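Local coordinates for protein transcriptional regulator AefR (Pseudomonas syringae pv. tomato, PDB 3CDL) that probably binds DNA at regulatory sites and controls transcription, as a two-chain, all-helical member of the TetR family, at residues B[16-21]-B[33-38]; B[148-153]-B[197-202]; B[91-96]-B[162-167]; B[104-109]-B[170-175]; B[85-90]-B[190-195]. All coordinates share one frame; numbering follows the deposited sequence.

How the contacts relate
The five contacts run from the probable DNA-binding end of the subunit to the far end of its regulatory domain. Contact 1 lies within the N-terminal domain and closes first along the chain. Contact 4 follows it in space, centres 18 Å apart, with Ile19 packing on helix 100-114, so the two domains meet there. Contact 3 comes next, its centre about 14 Å from that of contact 4 and 11 Å from that of contact 5, which shares helix 82-97. Contact 2, which shares helix 181-199 with contact 5, lies 45 Å from contact 1 between centres. Contacts 3 and 4 nest inside the loop closed by contact 5, and contacts 2 to 5 all reach the second subunit.

Contact 1: B[16-21]-B[33-38]; sequences QAAIAE and DRIAAR
Arg38 lies along Ala17, Ala20 and Glu21, joining helix 32-39 of the predicted helix-turn-helix of this TetR-family protein to helix 9-24. The two helix segments cross at 115° with their axes 8.7 Å apart, a separation consistent with the three alanines that line it. Apolar packing comes first. Ala17 CB meets Arg38 CG at 3.4 Å, and the CB atoms of Ala17 and Ala18 approach the two branches of Ile35, CG2 and CD1 respectively. Leu56 of helix 53-64 touches both Ala18 and Ile35, so a third helix closes this small core. The charged groups follow, Glu21 buried and Arg38 exposed. The Arg38 chain runs extended until it bends at chi3 (-98°), which turns the guanidinium over helix 9-24. Glu21 OE1 comes to it obliquely, the carboxylate and guanidinium planes being 67° apart, in a long salt bridge of 3.7 Å to Arg38 NH1. The stronger partner of that nitrogen is Asp24, one turn further along the same helix, so two acidic residues probably share in balancing the arginine's charge. Beneath the guanidinium lies a methyl group: Ala20 CB sits over the centre of one face, 3.3 Å from Arg38 CZ.

Contact 2: B[148-153]-B[197-202]; sequences KPVDPG and GWYEIP
Lys148 reaches across to Trp198 and Tyr199, tying the loop that leads into helix 152-167 to the C-terminal end of helix 181-199 in the all-helical regulatory domain. In the tight part Lys148 is held at its backbone N and at its NZ. The backbone N donates to Tyr199 O at 2.8 Å, a bent bond with an N-H...O angle of 130°, while Lys148 NZ donates to Trp198 O at 2.6 Å, almost straight in line with the carbonyl. One residue thus engages two successive carbonyls at the helix end, one through its backbone and one through its side chain. The same ammonium stands over the six-membered ring of Trp198, 6° off the ring normal, a cation-pi contact that adds to the carbonyl bond. Tyr199 fills the space beside it: Lys148 CG comes to its ring edge, Trp198 CD1 covers one face, and its OH is hydrogen-bonded to Gln158. The looser side is formed by Ile201, whose CG1 and CD1 only skirt the lysine backbone, each 4.0 Å from Lys148 N. Val150 finishes the tight side, its CG1 branch 3.4 Å from Tyr199 CE1.

Contact 3: B[91-96]-B[162-167]; sequences WGKMRN and LLKSFA
Selenomethionine Met94 leaves its helix with CG anti to the backbone N (chi1 178°), then folds at chi2 and again at chi3 (69°), and this hooked chain brings its last two atoms against Leu163 and Ala167. The selenium rests 3.4 Å from Ala167 CB, and the terminal methyl CE reaches 3.7 Å from Leu163 CG, so the hook spans one turn of the opposite helix. Leu163 is itself held between two neighbours, because its CD2 branch also meets Lys93 CB at 4.0 Å. Lys93 contributes its aliphatic root to this packing and carries its amine across to Lys164, where NZ lies 3.8 Å from Lys164 CD. The two ammonium groups remain 5.5 Å apart, near enough for some mutual repulsion, though the partly exposed position would probably soften it. No hydrogen bond crosses the interface. Behind the apolar part, Gln184 and Val187 of helix 181-199 touch Met94, while on the far side of helix 152-167 Phe166 stacks on Phe154 of the second subunit. The axes run nearly parallel, 23° apart and separated by 10.6 Å: this is side-chain packing between two helices of the TetR-type C-terminal bundle, one of which also faces the partner subunit.

Contact 4: B[104-109]-B[170-175]; sequences DLARVV and PQVTFN
Gln171 meets Arg107 through its backbone, Gln171 O lying 2.6 Å from Arg107 NH1 near the guanidinium plane, while the glutamine's own amide turns away to donate to Ala177 O and Phe166 O. Next along helix 169-174, Val172 supplies the apolar part: its CG2 branch packs on Ala106 CB at 3.8 Å, and its carbonyl O lies 3.3 Å from Arg107 CG. Thr173 faces the other way, and its carbonyl accepts a hydrogen bond from Thr113 of the second subunit. Phe174 packs on Leu124 of that subunit. Asn175, with positive phi (41°), follows the helix, and its amide lies over one face of the guanidinium, the two flat groups only 8° apart. Its ND2 comes 3.0 Å from Arg107 NH1, but both are donors, so no hydrogen bond joins them and the groups lie face to face. The arginine is steadied from its own helix by Asp104, whose OD1 accepts from Arg107 NH2 at 2.6 Å as part of a salt bridge. With a carboxylate on one nitrogen and a peptide carbonyl close to another, the positive charge is probably well compensated, and the guanidinium is held in orientation between helix 100-114 and the 171-175 backbone.

Contact 5: B[85-90]-B[190-195]; sequences QLLELL and SALNMF
Phe195 presents its ring obliquely to Leu86, neither face nor edge on, with Leu86 CD2 3.8 Å from Phe195 CD2; farther round, the same ring meets that of Tyr199 with planes about 40° apart. The remaining contact is aliphatic and centres on Leu192. With CG roughly anti to the backbone N (chi1 -151°) its side chain leans to the other helix, and both methyls find partners there. CD1 takes Leu87, 3.7 Å from Leu87 CG, while the Leu86 and Leu192 side chains slide past each other in opposite directions, with Leu192 CD2 4.2 Å from Leu86 CD2. Leu90 closes the group, its CD2 reaching Leu192 CB at 4.1 Å. Leu192 therefore fits among three leucines spaced over about one helical turn. The segment axes lie 10.2 Å apart and run at 134°. Around this core, Met159 of helix 152-167 touches both Leu86 and Phe195, Trp137 and Phe134 of helix 133-143 pack on Leu86 and Leu90 respectively, and Met194 of the second subunit meets Phe195.

Contact 1: B[16-21]-B[33-38]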
# COMPACT_ATOMS: atom_id res chain seq x y z
N GLN B 16 -16.92 16.44 -1.37
CA GLN B 16 -15.75 17.10 -1.97
C GLN B 16 -15.01 18.00 -0.99
O GLN B 16 -13.79 17.92 -0.85
CB GLN B 16 -16.15 17.93 -3.19
CG GLN B 16 -15.54 17.46 -4.46
CD GLN B 16 -15.95 16.05 -4.80
OE1 GLN B 16 -15.40 15.07 -4.25
NE2 GLN B 16 -16.90 15.92 -5.72
N ALA B 17 -15.77 18.87 -0.33
CA ALA B 17 -15.25 19.72 0.71
C ALA B 17 -14.68 18.88 1.85
O ALA B 17 -13.69 19.27 2.48
CB ALA B 17 -16.34 20.64 1.23
N ALA B 18 -15.29 17.73 2.11
CA ALA B 18 -14.80 16.87 3.19
C ALA B 18 -13.41 16.34 2.86
O ALA B 18 -12.52 16.30 3.72
CB ALA B 18 -15.78 15.73 3.46
N ILE B 19 -13.23 15.95 1.60
CA ILE B 19 -11.98 15.41 1.12
C ILE B 19 -10.89 16.47 1.22
O ILE B 19 -9.82 16.23 1.81
CB ILE B 19 -12.14 14.90 -0.33
CG1 ILE B 19 -13.07 13.68 -0.33
CG2 ILE B 19 -10.79 14.62 -0.99
CD1 ILE B 19 -13.26 13.04 -1.67
N ALA B 20 -11.19 17.64 0.67
CA ALA B 20 -10.32 18.79 0.67
C ALA B 20 -9.92 19.18 2.08
O ALA B 20 -8.74 19.28 2.39
CB ALA B 20 -11.01 19.94 -0.01
N GLU B 21 -10.92 19.38 2.95
CA GLU B 21 -10.66 19.76 4.33
C GLU B 21 -9.89 18.69 5.10
O GLU B 21 -8.95 19.03 5.81
CB GLU B 21 -11.93 20.15 5.08
CG GLU B 21 -12.51 21.55 4.76
CD GLU B 21 -11.59 22.74 5.14
OE1 GLU B 21 -11.72 23.81 4.50
OE2 GLU B 21 -10.76 22.61 6.06
N ASP B 33 -18.74 22.26 10.59
CA ASP B 33 -18.88 23.65 10.17
C ASP B 33 -17.73 24.13 9.29
O ASP B 33 -17.95 24.99 8.43
CB ASP B 33 -19.14 24.64 11.33
CG ASP B 33 -18.93 24.03 12.72
OD1 ASP B 33 -18.05 23.15 12.87
OD2 ASP B 33 -19.65 24.46 13.65
N ARG B 34 -16.53 23.60 9.48
CA ARG B 34 -15.42 23.96 8.59
C ARG B 34 -15.72 23.41 7.21
O ARG B 34 -15.59 24.13 6.21
CB ARG B 34 -14.08 23.47 9.13
CG ARG B 34 -12.91 24.34 8.71
CD ARG B 34 -12.03 24.71 9.89
NE ARG B 34 -11.60 23.53 10.65
CZ ARG B 34 -10.94 23.56 11.82
NH1 ARG B 34 -10.60 22.43 12.42
NH2 ARG B 34 -10.63 24.73 12.40
N ILE B 35 -16.17 22.16 7.17
CA ILE B 35 -16.70 21.52 5.96
C ILE B 35 -17.77 22.39 5.27
O ILE B 35 -17.69 22.65 4.07
CB ILE B 35 -17.25 20.09 6.26
CG1 ILE B 35 -16.11 19.15 6.62
CG2 ILE B 35 -18.07 19.53 5.10
CD1 ILE B 35 -16.56 17.83 7.23
N ALA B 36 -18.75 22.84 6.06
CA ALA B 36 -19.88 23.65 5.58
C ALA B 36 -19.44 25.01 5.00
O ALA B 36 -19.97 25.46 3.98
CB ALA B 36 -20.91 23.84 6.68
N ALA B 37 -18.46 25.62 5.67
CA ALA B 37 -17.80 26.84 5.23
C ALA B 37 -17.23 26.74 3.82
O ALA B 37 -17.20 27.75 3.10
CB ALA B 37 -16.70 27.21 6.19
N ARG B 38 -16.77 25.55 3.44
CA ARG B 38 -16.14 25.39 2.14
C ARG B 38 -16.99 24.63 1.13
O ARG B 38 -16.75 24.70 -0.07
CB ARG B 38 -14.72 24.80 2.27
CG ARG B 38 -14.47 23.45 1.63
CD ARG B 38 -13.00 23.09 1.69
NE ARG B 38 -12.29 23.39 0.45
CZ ARG B 38 -10.97 23.24 0.29
NH1 ARG B 38 -10.21 22.83 1.30
NH2 ARG B 38 -10.42 23.51 -0.88

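Contact 2: B[148-153]-B[197-202]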
# COMPACT_ATOMS: atom_id res chain seq x y z
N LYS B 148 -6.79 -22.80 -12.28
CA LYS B 148 -6.28 -23.81 -11.39
C LYS B 148 -6.86 -23.58 -9.99
O LYS B 148 -7.13 -22.44 -9.62
CB LYS B 148 -4.74 -23.80 -11.51
CG LYS B 148 -3.88 -23.89 -10.27
CD LYS B 148 -2.38 -23.73 -10.65
CE LYS B 148 -2.03 -24.40 -12.02
NZ LYS B 148 -0.68 -23.95 -12.56
N PRO B 149 -7.14 -24.66 -9.25
CA PRO B 149 -7.67 -24.51 -7.89
C PRO B 149 -6.79 -23.65 -6.96
O PRO B 149 -5.62 -23.96 -6.75
CB PRO B 149 -7.72 -25.95 -7.37
CG PRO B 149 -6.81 -26.71 -8.29
CD PRO B 149 -7.00 -26.07 -9.61
N VAL B 150 -7.35 -22.57 -6.45
CA VAL B 150 -6.73 -21.76 -5.41
C VAL B 150 -7.89 -21.00 -4.78
O VAL B 150 -8.95 -20.92 -5.39
CB VAL B 150 -5.60 -20.81 -5.99
CG1 VAL B 150 -6.12 -19.90 -7.11
CG2 VAL B 150 -4.94 -20.02 -4.90
N ASP B 151 -7.71 -20.45 -3.58
CA ASP B 151 -8.70 -19.57 -2.95
C ASP B 151 -8.89 -18.35 -3.82
O ASP B 151 -7.95 -17.58 -4.01
CB ASP B 151 -8.22 -19.13 -1.57
CG ASP B 151 -9.29 -18.36 -0.79
OD1 ASP B 151 -10.25 -19.01 -0.28
OD2 ASP B 151 -9.17 -17.12 -0.66
N PRO B 152 -10.10 -18.17 -4.40
CA PRO B 152 -10.41 -17.02 -5.26
C PRO B 152 -9.89 -15.67 -4.73
O PRO B 152 -9.35 -14.88 -5.50
CB PRO B 152 -11.94 -17.05 -5.33
CG PRO B 152 -12.25 -18.54 -5.26
CD PRO B 152 -11.25 -19.11 -4.29
N GLY B 153 -10.03 -15.44 -3.42
CA GLY B 153 -9.52 -14.25 -2.75
C GLY B 153 -8.00 -14.15 -2.75
O GLY B 153 -7.44 -13.05 -2.92
N GLY B 197 -0.36 -16.99 -17.07
CA GLY B 197 0.83 -17.84 -17.13
C GLY B 197 0.81 -18.93 -16.07
O GLY B 197 1.04 -20.10 -16.38
N TRP B 198 0.52 -18.54 -14.82
CA TRP B 198 0.55 -19.46 -13.68
C TRP B 198 -0.77 -20.18 -13.44
O TRP B 198 -0.78 -21.38 -13.18
CB TRP B 198 1.02 -18.75 -12.39
CG TRP B 198 0.97 -19.66 -11.19
CD1 TRP B 198 0.12 -19.55 -10.14
CD2 TRP B 198 1.76 -20.84 -10.95
NE1 TRP B 198 0.34 -20.58 -9.24
CE2 TRP B 198 1.33 -21.39 -9.72
CE3 TRP B 198 2.78 -21.50 -11.67
CZ2 TRP B 198 1.90 -22.56 -9.17
CZ3 TRP B 198 3.34 -22.67 -11.12
CH2 TRP B 198 2.90 -23.18 -9.88
N TYR B 199 -1.87 -19.47 -13.54
CA TYR B 199 -3.17 -20.04 -13.15
C TYR B 199 -3.99 -20.75 -14.22
O TYR B 199 -4.81 -21.63 -13.91
CB TYR B 199 -4.02 -19.00 -12.47
CG TYR B 199 -3.57 -18.73 -11.07
CD1 TYR B 199 -3.64 -19.71 -10.08
CD2 TYR B 199 -3.07 -17.48 -10.72
CE1 TYR B 199 -3.22 -19.44 -8.79
CE2 TYR B 199 -2.67 -17.20 -9.43
CZ TYR B 199 -2.73 -18.17 -8.48
OH TYR B 199 -2.30 -17.84 -7.22
N GLU B 200 -3.78 -20.38 -15.48
CA GLU B 200 -4.56 -21.00 -16.54
C GLU B 200 -4.27 -22.51 -16.72
O GLU B 200 -3.11 -22.93 -16.81
CB GLU B 200 -4.37 -20.26 -17.85
CG GLU B 200 -5.31 -20.73 -18.93
CD GLU B 200 -5.34 -19.81 -20.14
OE1 GLU B 200 -4.48 -18.90 -20.22
OE2 GLU B 200 -6.23 -20.00 -21.01
N ILE B 201 -5.35 -23.31 -16.74
CA ILE B 201 -5.31 -24.65 -17.32
C ILE B 201 -5.62 -24.49 -18.82
O ILE B 201 -6.74 -24.11 -19.19
CB ILE B 201 -6.34 -25.60 -16.68
CG1 ILE B 201 -6.32 -25.49 -15.16
CG2 ILE B 201 -6.11 -27.04 -17.15
CD1 ILE B 201 -7.56 -26.06 -14.50
N PRO B 202 -4.62 -24.77 -19.69
CA PRO B 202 -4.84 -24.46 -21.10
C PRO B 202 -5.80 -25.44 -21.79
O PRO B 202 -5.66 -26.67 -21.65
CB PRO B 202 -3.43 -24.52 -21.70
CG PRO B 202 -2.68 -25.49 -20.81
CD PRO B 202 -3.31 -25.40 -19.44

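Contact 3: B[91-96]-B[162-167]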
# COMPACT_ATOMS: atom_id res chain seq x y z
N TRP B 91 -8.44 -3.64 -17.49
CA TRP B 91 -8.62 -2.27 -17.93
C TRP B 91 -9.65 -1.50 -17.14
O TRP B 91 -9.39 -0.35 -16.77
CB TRP B 91 -8.87 -2.18 -19.44
CG TRP B 91 -7.59 -2.05 -20.22
CD1 TRP B 91 -7.09 -2.96 -21.09
CD2 TRP B 91 -6.63 -0.97 -20.17
NE1 TRP B 91 -5.90 -2.51 -21.62
CE2 TRP B 91 -5.59 -1.30 -21.06
CE3 TRP B 91 -6.55 0.23 -19.45
CZ2 TRP B 91 -4.48 -0.47 -21.28
CZ3 TRP B 91 -5.45 1.06 -19.66
CH2 TRP B 91 -4.43 0.70 -20.57
N GLY B 92 -10.80 -2.10 -16.88
CA GLY B 92 -11.79 -1.52 -15.95
C GLY B 92 -11.17 -1.04 -14.64
O GLY B 92 -11.28 0.14 -14.28
N LYS B 93 -10.50 -1.94 -13.92
CA LYS B 93 -9.82 -1.55 -12.69
C LYS B 93 -8.72 -0.50 -12.90
O LYS B 93 -8.51 0.33 -12.02
CB LYS B 93 -9.24 -2.78 -11.98
CG LYS B 93 -8.73 -2.53 -10.55
CD LYS B 93 -9.78 -1.86 -9.64
CE LYS B 93 -9.63 -2.18 -8.16
NZ LYS B 93 -8.21 -2.13 -7.59
N MSE B 94 -8.02 -0.51 -14.03
CA MSE B 94 -6.97 0.47 -14.28
C MSE B 94 -7.53 1.87 -14.57
O MSE B 94 -6.97 2.87 -14.14
CB MSE B 94 -6.04 -0.00 -15.40
CG MSE B 94 -4.94 0.99 -15.77
SE MSE B 94 -3.70 1.43 -14.26
CE MSE B 94 -2.83 -0.31 -14.10
N ARG B 95 -8.63 1.93 -15.30
CA ARG B 95 -9.27 3.22 -15.59
C ARG B 95 -9.80 3.89 -14.29
O ARG B 95 -9.83 5.12 -14.18
CB ARG B 95 -10.38 3.03 -16.64
CG ARG B 95 -9.89 2.65 -18.06
CD ARG B 95 -11.04 2.67 -19.09
NE ARG B 95 -11.57 1.33 -19.39
CZ ARG B 95 -11.23 0.59 -20.45
NH1 ARG B 95 -10.37 1.04 -21.37
NH2 ARG B 95 -11.76 -0.61 -20.61
N ASN B 96 -10.20 3.07 -13.32
CA ASN B 96 -10.70 3.57 -12.05
C ASN B 96 -9.57 4.10 -11.16
O ASN B 96 -9.70 5.15 -10.53
CB ASN B 96 -11.54 2.49 -11.32
CG ASN B 96 -12.79 2.10 -12.09
OD1 ASN B 96 -13.61 2.95 -12.47
ND2 ASN B 96 -12.95 0.81 -12.33
N LEU B 162 -0.71 -6.58 -8.72
CA LEU B 162 0.08 -6.37 -9.93
C LEU B 162 -0.23 -5.02 -10.60
O LEU B 162 0.61 -4.52 -11.31
CB LEU B 162 -0.10 -7.55 -10.90
CG LEU B 162 0.94 -8.70 -10.94
CD1 LEU B 162 2.17 -8.49 -10.04
CD2 LEU B 162 0.33 -10.12 -10.78
N LEU B 163 -1.41 -4.45 -10.31
CA LEU B 163 -1.86 -3.13 -10.82
C LEU B 163 -1.65 -2.01 -9.81
O LEU B 163 -1.11 -0.96 -10.13
CB LEU B 163 -3.35 -3.18 -11.18
CG LEU B 163 -3.82 -3.52 -12.62
CD1 LEU B 163 -3.17 -4.75 -13.19
CD2 LEU B 163 -5.36 -3.63 -12.72
N LYS B 164 -2.07 -2.26 -8.58
CA LYS B 164 -2.03 -1.28 -7.52
C LYS B 164 -0.61 -0.87 -7.21
O LYS B 164 -0.38 0.23 -6.80
CB LYS B 164 -2.71 -1.85 -6.28
CG LYS B 164 -4.22 -1.58 -6.14
CD LYS B 164 -5.02 -2.84 -5.68
CE LYS B 164 -5.81 -2.59 -4.41
NZ LYS B 164 -4.84 -2.37 -3.30
N SER B 165 0.35 -1.75 -7.43
CA SER B 165 1.75 -1.50 -7.03
C SER B 165 2.39 -0.43 -7.90
O SER B 165 3.40 0.17 -7.52
CB SER B 165 2.57 -2.80 -7.05
OG SER B 165 2.64 -3.34 -8.36
N PHE B 166 1.76 -0.17 -9.05
CA PHE B 166 2.17 0.88 -9.99
C PHE B 166 1.17 2.03 -10.04
O PHE B 166 1.55 3.19 -10.19
CB PHE B 166 2.30 0.32 -11.43
CG PHE B 166 3.37 -0.73 -11.57
CD1 PHE B 166 4.73 -0.37 -11.54
CD2 PHE B 166 3.03 -2.08 -11.70
CE1 PHE B 166 5.72 -1.34 -11.66
CE2 PHE B 166 4.01 -3.06 -11.81
CZ PHE B 166 5.35 -2.69 -11.80
N ALA B 167 -0.12 1.70 -9.96
CA ALA B 167 -1.15 2.68 -10.24
C ALA B 167 -1.96 3.07 -9.00
O ALA B 167 -2.94 3.83 -9.10
CB ALA B 167 -2.04 2.17 -11.35

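Contact 4: B[104-109]-B[170-175]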
# COMPACT_ATOMS: atom_id res chain seq x y z
N ASP B 104 -7.49 11.00 -4.62
CA ASP B 104 -7.73 11.93 -3.52
C ASP B 104 -8.52 11.34 -2.36
O ASP B 104 -8.09 11.44 -1.23
CB ASP B 104 -8.40 13.19 -4.05
CG ASP B 104 -7.44 14.06 -4.83
OD1 ASP B 104 -6.28 13.63 -4.97
OD2 ASP B 104 -7.84 15.15 -5.31
N LEU B 105 -9.66 10.73 -2.66
CA LEU B 105 -10.46 10.08 -1.65
C LEU B 105 -9.64 8.99 -0.96
O LEU B 105 -9.58 8.92 0.27
CB LEU B 105 -11.71 9.48 -2.30
CG LEU B 105 -12.46 8.34 -1.60
CD1 LEU B 105 -13.60 8.90 -0.83
CD2 LEU B 105 -12.97 7.38 -2.61
N ALA B 106 -9.01 8.14 -1.77
CA ALA B 106 -8.16 7.08 -1.29
C ALA B 106 -7.14 7.62 -0.29
O ALA B 106 -6.98 7.06 0.80
CB ALA B 106 -7.47 6.43 -2.45
N ARG B 107 -6.47 8.71 -0.66
CA ARG B 107 -5.48 9.34 0.20
C ARG B 107 -6.08 9.76 1.55
O ARG B 107 -5.60 9.33 2.61
CB ARG B 107 -4.88 10.56 -0.48
CG ARG B 107 -3.50 10.34 -1.02
CD ARG B 107 -2.99 11.59 -1.73
NE ARG B 107 -3.81 11.93 -2.90
CZ ARG B 107 -3.43 11.76 -4.16
NH1 ARG B 107 -2.22 11.28 -4.44
NH2 ARG B 107 -4.24 12.09 -5.17
N VAL B 108 -7.13 10.57 1.53
CA VAL B 108 -7.74 10.95 2.79
C VAL B 108 -8.26 9.74 3.60
O VAL B 108 -8.14 9.77 4.81
CB VAL B 108 -8.73 12.21 2.74
CG1 VAL B 108 -8.37 13.14 1.61
CG2 VAL B 108 -10.16 11.82 2.66
N VAL B 109 -8.75 8.68 2.95
CA VAL B 109 -9.30 7.53 3.70
C VAL B 109 -8.21 6.68 4.37
O VAL B 109 -8.29 6.35 5.55
CB VAL B 109 -10.27 6.63 2.86
CG1 VAL B 109 -10.73 5.44 3.65
CG2 VAL B 109 -11.49 7.42 2.45
N PRO B 170 1.97 4.01 -5.17
CA PRO B 170 2.81 5.19 -5.41
C PRO B 170 2.06 6.51 -5.37
O PRO B 170 2.58 7.50 -4.86
CB PRO B 170 3.39 4.92 -6.81
CG PRO B 170 3.55 3.43 -6.83
CD PRO B 170 2.24 2.95 -6.18
N GLN B 171 0.84 6.52 -5.89
CA GLN B 171 0.09 7.75 -6.00
C GLN B 171 -0.48 8.18 -4.63
O GLN B 171 -0.51 9.38 -4.29
CB GLN B 171 -1.03 7.61 -7.04
CG GLN B 171 -0.53 7.55 -8.48
CD GLN B 171 0.04 6.19 -8.87
OE1 GLN B 171 -0.15 5.21 -8.16
NE2 GLN B 171 0.76 6.13 -9.99
N VAL B 172 -0.92 7.19 -3.86
CA VAL B 172 -1.55 7.42 -2.58
C VAL B 172 -0.47 7.76 -1.56
O VAL B 172 -0.67 8.60 -0.70
CB VAL B 172 -2.40 6.17 -2.12
CG1 VAL B 172 -2.59 6.13 -0.61
CG2 VAL B 172 -3.74 6.14 -2.83
N THR B 173 0.69 7.13 -1.65
CA THR B 173 1.68 7.29 -0.59
C THR B 173 2.71 8.38 -0.88
O THR B 173 3.15 9.07 0.02
CB THR B 173 2.36 5.93 -0.20
OG1 THR B 173 3.06 5.41 -1.33
CG2 THR B 173 1.33 4.92 0.19
N PHE B 174 3.07 8.54 -2.15
CA PHE B 174 4.15 9.47 -2.51
C PHE B 174 3.68 10.60 -3.41
O PHE B 174 4.50 11.38 -3.90
CB PHE B 174 5.30 8.71 -3.20
CG PHE B 174 6.00 7.72 -2.31
CD1 PHE B 174 6.73 8.15 -1.19
CD2 PHE B 174 5.95 6.34 -2.58
CE1 PHE B 174 7.39 7.23 -0.36
CE2 PHE B 174 6.60 5.42 -1.74
CZ PHE B 174 7.32 5.87 -0.63
N ASN B 175 2.37 10.71 -3.61
CA ASN B 175 1.81 11.53 -4.70
C ASN B 175 2.62 11.38 -5.97
O ASN B 175 3.20 12.34 -6.48
CB ASN B 175 1.67 13.00 -4.31
CG ASN B 175 0.23 13.37 -3.94
OD1 ASN B 175 -0.15 13.36 -2.77
ND2 ASN B 175 -0.58 13.68 -4.96

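Contact 5: B[85-90]-B[190-195]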
# COMPACT_ATOMS: atom_id res chain seq x y z
N GLN B 85 -11.25 -11.56 -22.12
CA GLN B 85 -12.10 -11.10 -21.03
C GLN B 85 -11.33 -10.59 -19.81
O GLN B 85 -11.74 -9.62 -19.21
CB GLN B 85 -13.15 -12.16 -20.63
CG GLN B 85 -12.63 -13.52 -20.17
CD GLN B 85 -13.74 -14.58 -20.08
OE1 GLN B 85 -14.72 -14.40 -19.36
NE2 GLN B 85 -13.60 -15.67 -20.82
N LEU B 86 -10.22 -11.23 -19.46
CA LEU B 86 -9.43 -10.75 -18.32
C LEU B 86 -8.69 -9.44 -18.66
O LEU B 86 -8.50 -8.60 -17.80
CB LEU B 86 -8.47 -11.84 -17.78
CG LEU B 86 -7.56 -11.51 -16.58
CD1 LEU B 86 -8.28 -10.80 -15.43
CD2 LEU B 86 -6.83 -12.74 -16.07
N LEU B 87 -8.28 -9.28 -19.91
CA LEU B 87 -7.72 -8.01 -20.35
C LEU B 87 -8.70 -6.89 -20.00
O LEU B 87 -8.33 -5.96 -19.29
CB LEU B 87 -7.44 -7.99 -21.86
CG LEU B 87 -6.06 -7.55 -22.36
CD1 LEU B 87 -6.12 -7.23 -23.85
CD2 LEU B 87 -5.40 -6.39 -21.57
N GLU B 88 -9.95 -7.05 -20.46
CA GLU B 88 -11.07 -6.16 -20.20
C GLU B 88 -11.34 -5.85 -18.71
O GLU B 88 -11.70 -4.73 -18.37
CB GLU B 88 -12.32 -6.80 -20.77
CG GLU B 88 -13.10 -5.95 -21.70
CD GLU B 88 -14.21 -6.74 -22.38
OE1 GLU B 88 -14.21 -6.83 -23.63
OE2 GLU B 88 -15.06 -7.30 -21.66
N LEU B 89 -11.18 -6.85 -17.85
CA LEU B 89 -11.37 -6.65 -16.41
C LEU B 89 -10.27 -5.72 -15.91
O LEU B 89 -10.52 -4.75 -15.20
CB LEU B 89 -11.28 -7.98 -15.64
CG LEU B 89 -12.54 -8.84 -15.41
CD1 LEU B 89 -12.80 -9.78 -16.57
CD2 LEU B 89 -12.43 -9.63 -14.09
N LEU B 90 -9.05 -6.06 -16.29
CA LEU B 90 -7.88 -5.33 -15.83
C LEU B 90 -7.94 -3.88 -16.28
O LEU B 90 -7.55 -2.97 -15.53
CB LEU B 90 -6.63 -6.03 -16.34
CG LEU B 90 -5.95 -7.10 -15.48
CD1 LEU B 90 -6.65 -7.41 -14.16
CD2 LEU B 90 -5.61 -8.37 -16.30
N SER B 190 1.62 -7.28 -18.55
CA SER B 190 2.40 -8.22 -17.75
C SER B 190 1.64 -8.83 -16.61
O SER B 190 1.87 -9.99 -16.29
CB SER B 190 3.76 -7.70 -17.24
OG SER B 190 3.67 -6.34 -16.89
N ALA B 191 0.72 -8.07 -16.01
CA ALA B 191 -0.13 -8.62 -14.95
C ALA B 191 -0.86 -9.81 -15.50
O ALA B 191 -0.72 -10.91 -14.96
CB ALA B 191 -1.09 -7.59 -14.41
N LEU B 192 -1.58 -9.58 -16.61
CA LEU B 192 -2.30 -10.59 -17.39
C LEU B 192 -1.44 -11.81 -17.68
O LEU B 192 -1.80 -12.95 -17.34
CB LEU B 192 -2.75 -9.98 -18.73
CG LEU B 192 -4.00 -10.40 -19.54
CD1 LEU B 192 -3.82 -10.16 -21.04
CD2 LEU B 192 -4.41 -11.82 -19.32
N ASN B 193 -0.31 -11.55 -18.33
CA ASN B 193 0.65 -12.59 -18.74
C ASN B 193 1.17 -13.37 -17.56
O ASN B 193 1.27 -14.60 -17.61
CB ASN B 193 1.81 -11.96 -19.51
CG ASN B 193 1.48 -11.68 -20.97
OD1 ASN B 193 0.78 -12.47 -21.61
ND2 ASN B 193 1.97 -10.56 -21.50
N MSE B 194 1.51 -12.67 -16.50
CA MSE B 194 2.01 -13.31 -15.31
C MSE B 194 0.89 -14.14 -14.68
O MSE B 194 1.10 -15.30 -14.34
CB MSE B 194 2.53 -12.28 -14.32
CG MSE B 194 3.03 -12.90 -13.04
SE MSE B 194 4.26 -11.75 -12.14
CE MSE B 194 4.70 -10.62 -13.67
N PHE B 195 -0.28 -13.54 -14.55
CA PHE B 195 -1.40 -14.18 -13.87
C PHE B 195 -1.80 -15.44 -14.62
O PHE B 195 -1.77 -16.54 -14.07
CB PHE B 195 -2.60 -13.23 -13.66
CG PHE B 195 -3.71 -13.85 -12.82
CD1 PHE B 195 -3.64 -13.82 -11.41
CD2 PHE B 195 -4.76 -14.54 -13.42
CE1 PHE B 195 -4.62 -14.43 -10.64
CE2 PHE B 195 -5.75 -15.16 -12.65
CZ PHE B 195 -5.69 -15.10 -11.25